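Local coordinates for VgrG protein (Vibrio cholerae, PDB 4DTH) that probably cross-links monomeric actin as the actin cross-linking domain of a toxin, and binds ATP together with magnesium ions, at residues 284-289 against 344-349. Residues are numbered along the deposited sequence; the frame is centred on the assembly and turned at random.
Sequences SKIVEI and PELAIL. With ATP (adenosine-5'-triphosphate), chain B.
Leu-346 pushes its isobutyl end against Lys-285, Ile-286 and Ile-289, a worked example of a helical turn packed on one face of a beta-sheet. The turn lies in the loop between strand 277-279 and helix 292-307; Glu-288 and Ile-289 give their N-H to the carbonyls of Lys-285 and Ile-286, three residues back, and Val-287 makes a weak bond of the same kind to Ser-284. Strand 343-352 alternates in the usual way: Leu-346 and Ile-348 face the turn, whereas Leu-349 points to the nucleotide.

The close-packed part centres on one methyl. With CG anti to the backbone N (chi1 173°), Leu-346 carries CD2 out to the backbone of the turn, 3.5 Å from Lys-285 O and 3.7 Å from Ile-286 CA. That carbonyl already accepts the N-H of Glu-288, so a methyl can lie beside it without depriving it of a partner. Ile-289 crosses Leu-346 at about a right angle and sets its CG2 branch 4.0 Å from Leu-346 CB. Deeper in, Ile-286 and Ile-348 meet through their CD1 methyls at 4.2 Å, and Tyr-230 of helix 221-245 touches both side chains.

Toward solvent the contact thins out. Lys-285 starts toward the strand, its CB 4.1 Å from Leu-346 CD2, but bends at chi2 and chi3 (both -73°) and carries its ammonium away. NZ ends 3.5 Å from OE1 of the exposed Glu-288, a salt bridge made within the turn instead of across the contact.

The strand thus stands between an apolar layer, made by the helical turn and helix 221-245, and the ATP pocket on its other face, where Leu-349 CD2 lies 3.4 Å from C5 of the adenine.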
loop_
_atom_site.group_PDB
_atom_site.type_symbol
_atom_site.label_atom_id
_atom_site.label_comp_id
_atom_site.label_asym_id
_atom_site.label_seq_id
_atom_site.Cartn_x
_atom_site.Cartn_y
_atom_site.Cartn_z
ATOM N N SER A 284 -5.059 -0.347 -15.946
ATOM C CA SER A 284 -4.939 0.186 -17.310
ATOM C C SER A 284 -3.515 0.627 -17.709
ATOM O O SER A 284 -3.219 0.663 -18.904
ATOM C CB SER A 284 -5.957 1.297 -17.549
ATOM O OG SER A 284 -5.637 2.453 -16.800
ATOM N N LYS A 285 -2.622 0.888 -16.726
ATOM C CA LYS A 285 -1.230 1.285 -17.002
ATOM C C LYS A 285 -0.446 0.187 -17.731
ATOM O O LYS A 285 0.394 0.503 -18.580
ATOM C CB LYS A 285 -0.492 1.684 -15.713
ATOM C CG LYS A 285 -0.977 2.990 -15.048
ATOM C CD LYS A 285 -0.583 4.283 -15.787
ATOM C CE LYS A 285 0.879 4.653 -15.665
ATOM N NZ LYS A 285 1.182 5.927 -16.365
ATOM N N ILE A 286 -0.726 -1.096 -17.418
ATOM C CA ILE A 286 -0.020 -2.231 -18.030
ATOM C C ILE A 286 -0.127 -2.322 -19.561
ATOM O O ILE A 286 0.803 -2.820 -20.194
ATOM C CB ILE A 286 -0.249 -3.575 -17.290
ATOM C CG1 ILE A 286 0.971 -4.526 -17.474
ATOM C CG2 ILE A 286 -1.577 -4.227 -17.712
ATOM C CD1 ILE A 286 0.958 -5.803 -16.674
ATOM N N VAL A 287 -1.241 -1.823 -20.142
ATOM C CA VAL A 287 -1.493 -1.797 -21.592
ATOM C C VAL A 287 -0.355 -1.076 -22.344
ATOM O O VAL A 287 -0.018 -1.462 -23.465
ATOM C CB VAL A 287 -2.923 -1.232 -21.873
ATOM C CG1 VAL A 287 -3.002 -0.379 -23.134
ATOM C CG2 VAL A 287 -3.939 -2.358 -21.923
ATOM N N GLU A 288 0.279 -0.087 -21.673
ATOM C CA GLU A 288 1.396 0.708 -22.191
ATOM C C GLU A 288 2.662 -0.108 -22.484
ATOM O O GLU A 288 3.493 0.345 -23.274
ATOM C CB GLU A 288 1.719 1.882 -21.243
ATOM C CG GLU A 288 0.573 2.868 -21.055
ATOM C CD GLU A 288 0.671 3.871 -19.914
ATOM O OE1 GLU A 288 1.735 3.951 -19.259
ATOM O OE2 GLU A 288 -0.332 4.582 -19.676
ATOM N N ILE A 289 2.818 -1.306 -21.876
ATOM C CA ILE A 289 4.004 -2.131 -22.118
ATOM C C ILE A 289 3.921 -2.888 -23.448
ATOM O O ILE A 289 4.913 -3.474 -23.875
ATOM C CB ILE A 289 4.419 -3.034 -20.920
ATOM C CG1 ILE A 289 3.571 -4.328 -20.822
ATOM C CG2 ILE A 289 4.477 -2.241 -19.586
ATOM C CD1 ILE A 289 4.128 -5.383 -19.880
ATOM N N PRO A 344 13.062 4.249 -18.553
ATOM C CA PRO A 344 12.370 3.508 -17.479
ATOM C C PRO A 344 11.194 2.671 -17.934
ATOM O O PRO A 344 10.512 3.029 -18.890
ATOM C CB PRO A 344 11.948 4.592 -16.478
ATOM C CG PRO A 344 12.507 5.867 -16.977
ATOM C CD PRO A 344 12.841 5.703 -18.416
ATOM N N GLU A 345 10.989 1.538 -17.255
ATOM C CA GLU A 345 9.897 0.622 -17.565
ATOM C C GLU A 345 8.900 0.616 -16.441
ATOM O O GLU A 345 9.264 0.861 -15.289
ATOM C CB GLU A 345 10.428 -0.783 -17.813
ATOM C CG GLU A 345 11.236 -0.855 -19.098
ATOM C CD GLU A 345 11.953 -2.170 -19.262
ATOM O OE1 GLU A 345 12.974 -2.388 -18.570
ATOM O OE2 GLU A 345 11.467 -3.001 -20.060
ATOM N N LEU A 346 7.641 0.335 -16.765
ATOM C CA LEU A 346 6.576 0.329 -15.768
ATOM C C LEU A 346 6.805 -0.682 -14.657
ATOM O O LEU A 346 7.136 -1.842 -14.918
ATOM C CB LEU A 346 5.209 0.078 -16.441
ATOM C CG LEU A 346 3.997 -0.127 -15.517
ATOM C CD1 LEU A 346 3.570 1.177 -14.836
ATOM C CD2 LEU A 346 2.824 -0.693 -16.287
ATOM N N ALA A 347 6.637 -0.218 -13.410
ATOM C CA ALA A 347 6.675 -1.066 -12.238
ATOM C C ALA A 347 5.238 -1.160 -11.745
ATOM O O ALA A 347 4.489 -0.178 -11.804
ATOM C CB ALA A 347 7.557 -0.456 -11.149
ATOM N N ILE A 348 4.848 -2.349 -11.294
ATOM C CA ILE A 348 3.524 -2.595 -10.717
ATOM C C ILE A 348 3.716 -3.060 -9.294
ATOM O O ILE A 348 4.626 -3.847 -9.013
ATOM C CB ILE A 348 2.602 -3.506 -11.581
ATOM C CG1 ILE A 348 3.281 -4.864 -11.910
ATOM C CG2 ILE A 348 2.144 -2.733 -12.842
ATOM C CD1 ILE A 348 2.380 -5.902 -12.703
ATOM N N LEU A 349 2.906 -2.516 -8.379
ATOM C CA LEU A 349 3.059 -2.740 -6.946
ATOM C C LEU A 349 1.990 -3.573 -6.299
ATOM O O LEU A 349 0.845 -3.554 -6.731
ATOM C CB LEU A 349 3.180 -1.385 -6.239
ATOM C CG LEU A 349 4.600 -0.799 -6.210
ATOM C CD1 LEU A 349 5.064 -0.312 -7.600
ATOM C CD2 LEU A 349 4.662 0.314 -5.258
HETATM P PG ATP B . -3.818 2.866 0.546
HETATM O O1G ATP B . -3.655 1.381 0.604
HETATM O O2G ATP B . -4.317 3.302 -0.803
HETATM O O3G ATP B . -4.769 3.376 1.591
HETATM P PB ATP B . -1.754 4.855 0.842
HETATM O O1B ATP B . -2.283 5.685 -0.259
HETATM O O2B ATP B . -2.097 5.520 2.153
HETATM O O3B ATP B . -2.366 3.496 0.795
HETATM P PA ATP B . 0.734 4.498 -0.459
HETATM O O1A ATP B . -0.082 4.407 -1.689
HETATM O O2A ATP B . 1.659 5.709 -0.606
HETATM O O3A ATP B . -0.163 4.707 0.711
HETATM O "O5'" ATP B . 1.570 3.138 -0.294
HETATM C "C5'" ATP B . 2.611 3.155 0.696
HETATM C "C4'" ATP B . 3.435 1.895 0.681
HETATM O "O4'" ATP B . 3.983 1.672 -0.650
HETATM C "C3'" ATP B . 4.648 1.947 1.612
HETATM O "O3'" ATP B . 4.948 0.678 2.189
HETATM C "C2'" ATP B . 5.747 2.414 0.669
HETATM O "O2'" ATP B . 7.061 2.192 1.156
HETATM C "C1'" ATP B . 5.397 1.579 -0.546
HETATM N N9 ATP B . 6.009 1.983 -1.815
HETATM C C8 ATP B . 5.898 3.196 -2.439
HETATM N N7 ATP B . 6.551 3.262 -3.575
HETATM C C5 ATP B . 7.134 2.009 -3.704
HETATM C C6 ATP B . 7.945 1.427 -4.698
HETATM N N6 ATP B . 8.335 2.060 -5.812
HETATM N N1 ATP B . 8.334 0.144 -4.518
HETATM C C2 ATP B . 7.937 -0.506 -3.420
HETATM N N3 ATP B . 7.175 -0.067 -2.421
HETATM C C4 ATP B . 6.802 1.211 -2.617
#